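Local coordinates for uncharacterized protein YjgB (PDB 4YGT) that is of unknown function, is probably a secreted lipoprotein, and is the first structural representative of the DUF4309 family, at residues Gly105-Pro109 against Glu110-Lys114; Tyr135-Arg139 against Tyr140-Phe144. All coordinates share one frame; numbering follows the deposited sequence.

Overall arrangement
Contact 1 starts helix 109-116, and contact 2 is the turn end of the hairpin formed by strands 131-137 and 140-146 within the antiparallel sheet. Both are partly buried, with centres about 16 Å apart. In contact 1, polar capping lies toward the surface while Val-107 and Leu-112 face inward. Contact 2 relies on backbone pairing between strands: Tyr-135, Leu-142 and Phe-144 are buried, whereas Arg-139 is exposed at the turn. The two meet where the helix packs on the sheet: Leu-112 CD2 lies 3.8 Å from Phe-144 CZ, and Tyr-135 OH, hydrogen-bonded to Gly-117 O, also lies 3.0 Å from Leu-112 O, a probable hydrogen bond.

Contact 1 (Gly105-Pro109 against Glu110-Lys114); sequences GGVTP and EVLQK
The hydroxyl oxygen of Thr-108 is gripped from two directions, giving its proton to the carboxylate of Glu-110 and accepting the backbone N-H of Val-111. The bond from Thr-108 OG1 to Glu-110 OE2 is 3.2 Å long and reaches the anti side of the carboxylate, 16° out of its plane. The second, from Val-111 N to Thr-108 OG1 at 3.3 Å, bends only moderately (152° at the hydrogen). Thr-108 can serve both because OG1 lies between its own backbone N and carbonyl carbon (chi1 57°), turned toward the first turn of the helix. This is the N-cap of helix 109-116, with Pro-109 following directly. Thr-108 O opens the helical bonding, accepting from Leu-112 N at 3.2 Å, nearly along the C=O axis, and weakly from Val-111 N. A valine here would probably leave the Val-111 N-H without its side-chain cap and set the Glu-110 carboxylate free to turn. Val-111 rests CG2 on the backbone of the incoming loop, 3.8 Å from Val-107 CA, while its CG1 touches Thr-108 OG1. Val-107 CG1 meets Leu-112 CD2 at 4.2 Å, and both side chains also pack on Val-20 of helix 14-27. The Pro-109 ring touches Tyr-133 and Ile-146 of the sheet.

Contact 2 (Tyr135-Arg139 against Tyr140-Phe144); sequences YDTGR and YELHF. With EDO (1,2-ethanediol), chain F.
With CG anti to the carbonyl carbon in both Arg-139 (chi1 -65°) and Tyr-140 (chi1 -45°), these neighbouring side chains run side by side. Arg-139 CB lies over one face of the Tyr-140 ring in a CH-pi contact, 3.9 Å from the ring centroid. Further out, bends at chi2 and chi3 bring the guanidinium near the phenol end, where a 1,2-ethanediol, probably from the crystallisation liquor, bridges them: Arg-139 NE donates to its O1 at 2.8 Å, and its O2 is hydrogen-bonded to Arg-139 NH2 and to Tyr-140 OH. At the other end, Tyr-135 CD2 meets Phe-144 CE1 at 3.7 Å, the ring planes nearly perpendicular, and Leu-112 of helix 109-116 packs on both rings. On the face opposite Tyr-135 and Tyr-140, Asp-136 and Glu-141 lie side by side, Asp-136 OD1 3.9 Å from Glu-141 OE1; Arg-121 forms a salt bridge with Asp-136 and a long, weak ion pair with Glu-141, and probably eases their repulsion. Near-straight bonds join Tyr-135 N to Leu-142 O and Leu-142 N to Tyr-135 O, both 3.0 Å. Thr-137 and Tyr-140 close the two-residue loop of an antiparallel beta hairpin, a type II' turn with Gly-138 at its positive-phi position.

Contact 1 (Gly105-Pro109 against Glu110-Lys114)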
ATOM      1  N   GLY A 105      -1.859 -11.541  -3.885  1.00 66.82           N
ATOM      2  CA  GLY A 105      -2.362 -12.903  -3.735  1.00 72.71           C
ATOM      3  C   GLY A 105      -1.246 -13.886  -3.432  1.00 81.57           C
ATOM      4  O   GLY A 105      -1.475 -14.911  -2.784  1.00 86.16           O
ATOM      5  N   GLY A 106      -0.039 -13.543  -3.886  1.00 76.80           N
ATOM      6  CA  GLY A 106       1.182 -14.310  -3.677  1.00 79.65           C
ATOM      7  C   GLY A 106       2.065 -13.771  -2.568  1.00 78.55           C
ATOM      8  O   GLY A 106       3.139 -14.320  -2.317  1.00 80.46           O
ATOM      9  N   VAL A 107       1.618 -12.699  -1.891  1.00 69.95           N
ATOM     10  CA  VAL A 107       2.373 -12.064  -0.806  1.00 66.99           C
ATOM     11  C   VAL A 107       1.908 -12.669   0.509  1.00 75.44           C
ATOM     12  O   VAL A 107       0.844 -12.328   1.033  1.00 73.90           O
ATOM     13  CB  VAL A 107       2.306 -10.510  -0.825  1.00 63.65           C
ATOM     14  CG1 VAL A 107       3.049  -9.901   0.362  1.00 61.26           C
ATOM     15  CG2 VAL A 107       2.864  -9.964  -2.136  1.00 61.45           C
ATOM     16  N   THR A 108       2.727 -13.590   1.019  1.00 77.78           N
ATOM     17  CA  THR A 108       2.509 -14.350   2.253  1.00 81.52           C
ATOM     18  C   THR A 108       3.474 -13.880   3.355  1.00 84.97           C
ATOM     19  O   THR A 108       4.524 -13.331   3.014  1.00 82.67           O
ATOM     20  CB  THR A 108       2.690 -15.855   1.974  1.00 93.89           C
ATOM     21  OG1 THR A 108       3.989 -16.075   1.435  1.00 97.02           O
ATOM     22  CG2 THR A 108       1.640 -16.420   1.026  1.00 93.22           C
ATOM     23  N   PRO A 109       3.186 -14.118   4.667  1.00 83.63           N
ATOM     24  CA  PRO A 109       4.138 -13.703   5.721  1.00 83.70           C
ATOM     25  C   PRO A 109       5.510 -14.386   5.617  1.00 91.60           C
ATOM     26  O   PRO A 109       6.477 -13.908   6.223  1.00 90.09           O
ATOM     27  CB  PRO A 109       3.433 -14.128   7.016  1.00 88.53           C
ATOM     28  CG  PRO A 109       1.982 -14.181   6.656  1.00 91.43           C
ATOM     29  CD  PRO A 109       1.985 -14.736   5.266  1.00 87.58           C
ATOM     30  N   GLU A 110       5.589 -15.491   4.838  1.00 93.23           N
ATOM     31  CA  GLU A 110       6.820 -16.247   4.609  1.00 97.90           C
ATOM     32  C   GLU A 110       7.633 -15.625   3.460  1.00 98.30           C
ATOM     33  O   GLU A 110       8.860 -15.573   3.564  1.00 99.23           O
ATOM     34  CB  GLU A 110       6.545 -17.756   4.372  1.00106.51           C
ATOM     35  CG  GLU A 110       5.908 -18.114   3.035  1.00118.19           C
ATOM     36  CD  GLU A 110       4.860 -19.206   3.080  1.00142.46           C
ATOM     37  OE1 GLU A 110       5.229 -20.371   3.364  1.00149.35           O
ATOM     38  OE2 GLU A 110       3.677 -18.904   2.793  1.00118.36           O
ATOM     39  N   VAL A 111       6.971 -15.124   2.385  1.00 91.19           N
ATOM     40  CA  VAL A 111       7.716 -14.482   1.292  1.00 87.83           C
ATOM     41  C   VAL A 111       8.308 -13.174   1.835  1.00 83.27           C
ATOM     42  O   VAL A 111       9.382 -12.780   1.395  1.00 82.41           O
ATOM     43  CB  VAL A 111       6.958 -14.279  -0.053  1.00 90.36           C
ATOM     44  CG1 VAL A 111       6.391 -15.588  -0.597  1.00 95.61           C
ATOM     45  CG2 VAL A 111       5.888 -13.208   0.045  1.00 85.03           C
ATOM     46  N   LEU A 112       7.648 -12.565   2.846  1.00 74.79           N
ATOM     47  CA  LEU A 112       8.103 -11.357   3.529  1.00 69.95           C
ATOM     48  C   LEU A 112       9.377 -11.653   4.298  1.00 76.55           C
ATOM     49  O   LEU A 112      10.263 -10.805   4.367  1.00 74.38           O
ATOM     50  CB  LEU A 112       7.019 -10.802   4.473  1.00 67.47           C
ATOM     51  CG  LEU A 112       5.804 -10.119   3.833  1.00 66.61           C
ATOM     52  CD1 LEU A 112       4.837  -9.647   4.896  1.00 64.35           C
ATOM     53  CD2 LEU A 112       6.218  -8.929   2.969  1.00 64.22           C
ATOM     54  N   GLN A 113       9.487 -12.882   4.835  1.00 77.94           N
ATOM     55  CA  GLN A 113      10.663 -13.363   5.550  1.00 80.96           C
ATOM     56  C   GLN A 113      11.785 -13.655   4.525  1.00 85.74           C
ATOM     57  O   GLN A 113      12.882 -13.120   4.680  1.00 84.78           O
ATOM     58  CB  GLN A 113      10.300 -14.596   6.406  1.00 88.24           C
ATOM     59  CG  GLN A 113      11.451 -15.219   7.218  1.00109.72           C
ATOM     60  CD  GLN A 113      11.894 -14.403   8.412  1.00128.15           C
ATOM     61  OE1 GLN A 113      11.084 -13.900   9.203  1.00123.84           O
ATOM     62  NE2 GLN A 113      13.202 -14.301   8.593  1.00121.43           N
ATOM     63  N   LYS A 114      11.493 -14.439   3.451  1.00 83.91           N
ATOM     64  CA  LYS A 114      12.463 -14.801   2.392  1.00 85.52           C
ATOM     65  C   LYS A 114      12.992 -13.571   1.628  1.00 83.60           C
ATOM     66  O   LYS A 114      14.104 -13.613   1.089  1.00 85.28           O
ATOM     67  CB  LYS A 114      11.839 -15.789   1.378  1.00 91.19           C
ATOM     68  CG  LYS A 114      12.864 -16.603   0.566  1.00103.62           C
ATOM     69  CD  LYS A 114      12.208 -17.564  -0.431  1.00111.82           C
ATOM     70  CE  LYS A 114      13.209 -18.400  -1.200  1.00120.81           C
ATOM     71  NZ  LYS A 114      13.775 -19.506  -0.379  1.00130.67           N
TER

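Contact 2 (Tyr135-Arg139 against Tyr140-Phe144)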
ATOM      1  N   TYR A 135       7.383  -3.261   8.438  1.00 54.78           N
ATOM      2  CA  TYR A 135       8.797  -3.137   8.065  1.00 54.76           C
ATOM      3  C   TYR A 135       9.200  -1.662   8.091  1.00 53.63           C
ATOM      4  O   TYR A 135       8.580  -0.869   7.404  1.00 48.51           O
ATOM      5  CB  TYR A 135       9.055  -3.752   6.671  1.00 54.35           C
ATOM      6  CG  TYR A 135       9.128  -5.263   6.708  1.00 59.48           C
ATOM      7  CD1 TYR A 135      10.329  -5.915   6.962  1.00 64.33           C
ATOM      8  CD2 TYR A 135       7.988  -6.042   6.519  1.00 60.33           C
ATOM      9  CE1 TYR A 135      10.397  -7.308   7.025  1.00 68.10           C
ATOM     10  CE2 TYR A 135       8.047  -7.434   6.562  1.00 64.39           C
ATOM     11  CZ  TYR A 135       9.255  -8.064   6.815  1.00 75.23           C
ATOM     12  OH  TYR A 135       9.319  -9.441   6.866  1.00 80.88           O
ATOM     13  N   ASP A 136      10.200  -1.285   8.913  1.00 52.74           N
ATOM     14  CA  ASP A 136      10.644   0.108   8.975  1.00 51.32           C
ATOM     15  C   ASP A 136      11.507   0.418   7.757  1.00 52.42           C
ATOM     16  O   ASP A 136      12.365  -0.391   7.395  1.00 52.74           O
ATOM     17  CB  ASP A 136      11.389   0.415  10.280  1.00 56.90           C
ATOM     18  CG  ASP A 136      10.528   0.418  11.541  1.00 68.24           C
ATOM     19  OD1 ASP A 136       9.297   0.662  11.431  1.00 65.94           O
ATOM     20  OD2 ASP A 136      11.096   0.265  12.639  1.00 76.04           O
ATOM     21  N   THR A 137      11.225   1.554   7.088  1.00 47.26           N
ATOM     22  CA  THR A 137      11.899   1.991   5.854  1.00 45.56           C
ATOM     23  C   THR A 137      12.321   3.480   5.949  1.00 48.91           C
ATOM     24  O   THR A 137      11.713   4.371   5.353  1.00 46.27           O
ATOM     25  CB  THR A 137      10.995   1.725   4.626  1.00 44.47           C
ATOM     26  OG1 THR A 137       9.801   2.499   4.754  1.00 41.99           O
ATOM     27  CG2 THR A 137      10.644   0.252   4.461  1.00 41.02           C
ATOM     28  N   GLY A 138      13.360   3.717   6.724  1.00 47.86           N
ATOM     29  CA  GLY A 138      13.901   5.048   6.963  1.00 48.96           C
ATOM     30  C   GLY A 138      12.962   5.902   7.784  1.00 52.66           C
ATOM     31  O   GLY A 138      12.681   5.584   8.942  1.00 53.02           O
ATOM     32  N   ARG A 139      12.465   6.985   7.167  1.00 48.39           N
ATOM     33  CA  ARG A 139      11.494   7.906   7.751  1.00 49.18           C
ATOM     34  C   ARG A 139      10.072   7.330   7.696  1.00 52.17           C
ATOM     35  O   ARG A 139       9.162   7.895   8.303  1.00 53.79           O
ATOM     36  CB  ARG A 139      11.481   9.215   6.947  1.00 49.86           C
ATOM     37  CG  ARG A 139      12.740  10.028   6.970  1.00 62.23           C
ATOM     38  CD  ARG A 139      12.384  11.485   6.869  1.00 67.16           C
ATOM     39  NE  ARG A 139      12.546  11.976   5.507  1.00 71.02           N
ATOM     40  CZ  ARG A 139      12.442  13.252   5.163  1.00 90.66           C
ATOM     41  NH1 ARG A 139      12.157  14.173   6.076  1.00 86.59           N
ATOM     42  NH2 ARG A 139      12.625  13.621   3.905  1.00 81.18           N
ATOM     43  N   TYR A 140       9.859   6.271   6.891  1.00 44.39           N
ATOM     44  CA  TYR A 140       8.530   5.707   6.657  1.00 41.70           C
ATOM     45  C   TYR A 140       8.425   4.261   7.150  1.00 48.53           C
ATOM     46  O   TYR A 140       9.398   3.699   7.665  1.00 49.60           O
ATOM     47  CB  TYR A 140       8.192   5.810   5.135  1.00 38.27           C
ATOM     48  CG  TYR A 140       8.555   7.170   4.566  1.00 38.90           C
ATOM     49  CD1 TYR A 140       7.702   8.260   4.715  1.00 41.11           C
ATOM     50  CD2 TYR A 140       9.800   7.392   3.973  1.00 39.25           C
ATOM     51  CE1 TYR A 140       8.058   9.526   4.247  1.00 42.65           C
ATOM     52  CE2 TYR A 140      10.176   8.662   3.526  1.00 39.82           C
ATOM     53  CZ  TYR A 140       9.300   9.724   3.660  1.00 48.41           C
ATOM     54  OH  TYR A 140       9.648  10.973   3.197  1.00 48.71           O
ATOM     55  N   GLU A 141       7.219   3.672   7.028  1.00 44.87           N
ATOM     56  CA  GLU A 141       6.974   2.283   7.402  1.00 45.34           C
ATOM     57  C   GLU A 141       5.966   1.658   6.455  1.00 45.78           C
ATOM     58  O   GLU A 141       5.027   2.322   6.001  1.00 42.33           O
ATOM     59  CB  GLU A 141       6.539   2.138   8.864  1.00 50.11           C
ATOM     60  CG  GLU A 141       5.672   3.270   9.376  1.00 62.73           C
ATOM     61  CD  GLU A 141       5.217   3.130  10.810  1.00 78.84           C
ATOM     62  OE1 GLU A 141       6.044   2.756  11.674  1.00 77.02           O
ATOM     63  OE2 GLU A 141       4.028   3.420  11.070  1.00 73.40           O
ATOM     64  N   LEU A 142       6.232   0.397   6.093  1.00 44.01           N
ATOM     65  CA  LEU A 142       5.397  -0.404   5.196  1.00 43.44           C
ATOM     66  C   LEU A 142       4.616  -1.369   6.019  1.00 50.75           C
ATOM     67  O   LEU A 142       5.213  -2.195   6.722  1.00 53.38           O
ATOM     68  CB  LEU A 142       6.250  -1.192   4.222  1.00 43.42           C
ATOM     69  CG  LEU A 142       6.539  -0.667   2.883  1.00 46.12           C
ATOM     70  CD1 LEU A 142       7.248  -1.727   2.105  1.00 47.36           C
ATOM     71  CD2 LEU A 142       5.269  -0.267   2.145  1.00 47.30           C
ATOM     72  N   HIS A 143       3.300  -1.259   5.958  1.00 45.10           N
ATOM     73  CA  HIS A 143       2.384  -2.086   6.716  1.00 46.68           C
ATOM     74  C   HIS A 143       1.762  -3.121   5.794  1.00 47.73           C
ATOM     75  O   HIS A 143       0.882  -2.771   5.004  1.00 42.01           O
ATOM     76  CB  HIS A 143       1.297  -1.200   7.337  1.00 48.64           C
ATOM     77  CG  HIS A 143       1.794  -0.237   8.369  1.00 54.31           C
ATOM     78  ND1 HIS A 143       1.497  -0.404   9.711  1.00 59.40           N
ATOM     79  CD2 HIS A 143       2.506   0.903   8.220  1.00 55.50           C
ATOM     80  CE1 HIS A 143       2.045   0.624  10.331  1.00 59.98           C
ATOM     81  NE2 HIS A 143       2.664   1.437   9.478  1.00 57.85           N
ATOM     82  N   PHE A 144       2.259  -4.374   5.836  1.00 47.30           N
ATOM     83  CA  PHE A 144       1.672  -5.448   5.028  1.00 48.15           C
ATOM     84  C   PHE A 144       0.504  -6.039   5.815  1.00 55.75           C
ATOM     85  O   PHE A 144       0.730  -6.745   6.804  1.00 59.33           O
ATOM     86  CB  PHE A 144       2.695  -6.520   4.662  1.00 51.34           C
ATOM     87  CG  PHE A 144       3.808  -6.051   3.773  1.00 51.20           C
ATOM     88  CD1 PHE A 144       4.984  -5.544   4.314  1.00 53.36           C
ATOM     89  CD2 PHE A 144       3.702  -6.147   2.387  1.00 51.89           C
ATOM     90  CE1 PHE A 144       6.040  -5.152   3.486  1.00 52.35           C
ATOM     91  CE2 PHE A 144       4.749  -5.732   1.560  1.00 53.21           C
ATOM     92  CZ  PHE A 144       5.917  -5.252   2.118  1.00 50.99           C
TER
HETATM   93  C1  EDO F 205      13.876  10.370   2.065  1.00 71.95           C
HETATM   94  O1  EDO F 205      13.756  10.492   3.484  1.00 72.04           O
HETATM   95  C2  EDO F 205      12.500  10.549   1.345  1.00 73.26           C
HETATM   96  O2  EDO F 205      11.997  11.890   1.342  1.00 73.55           O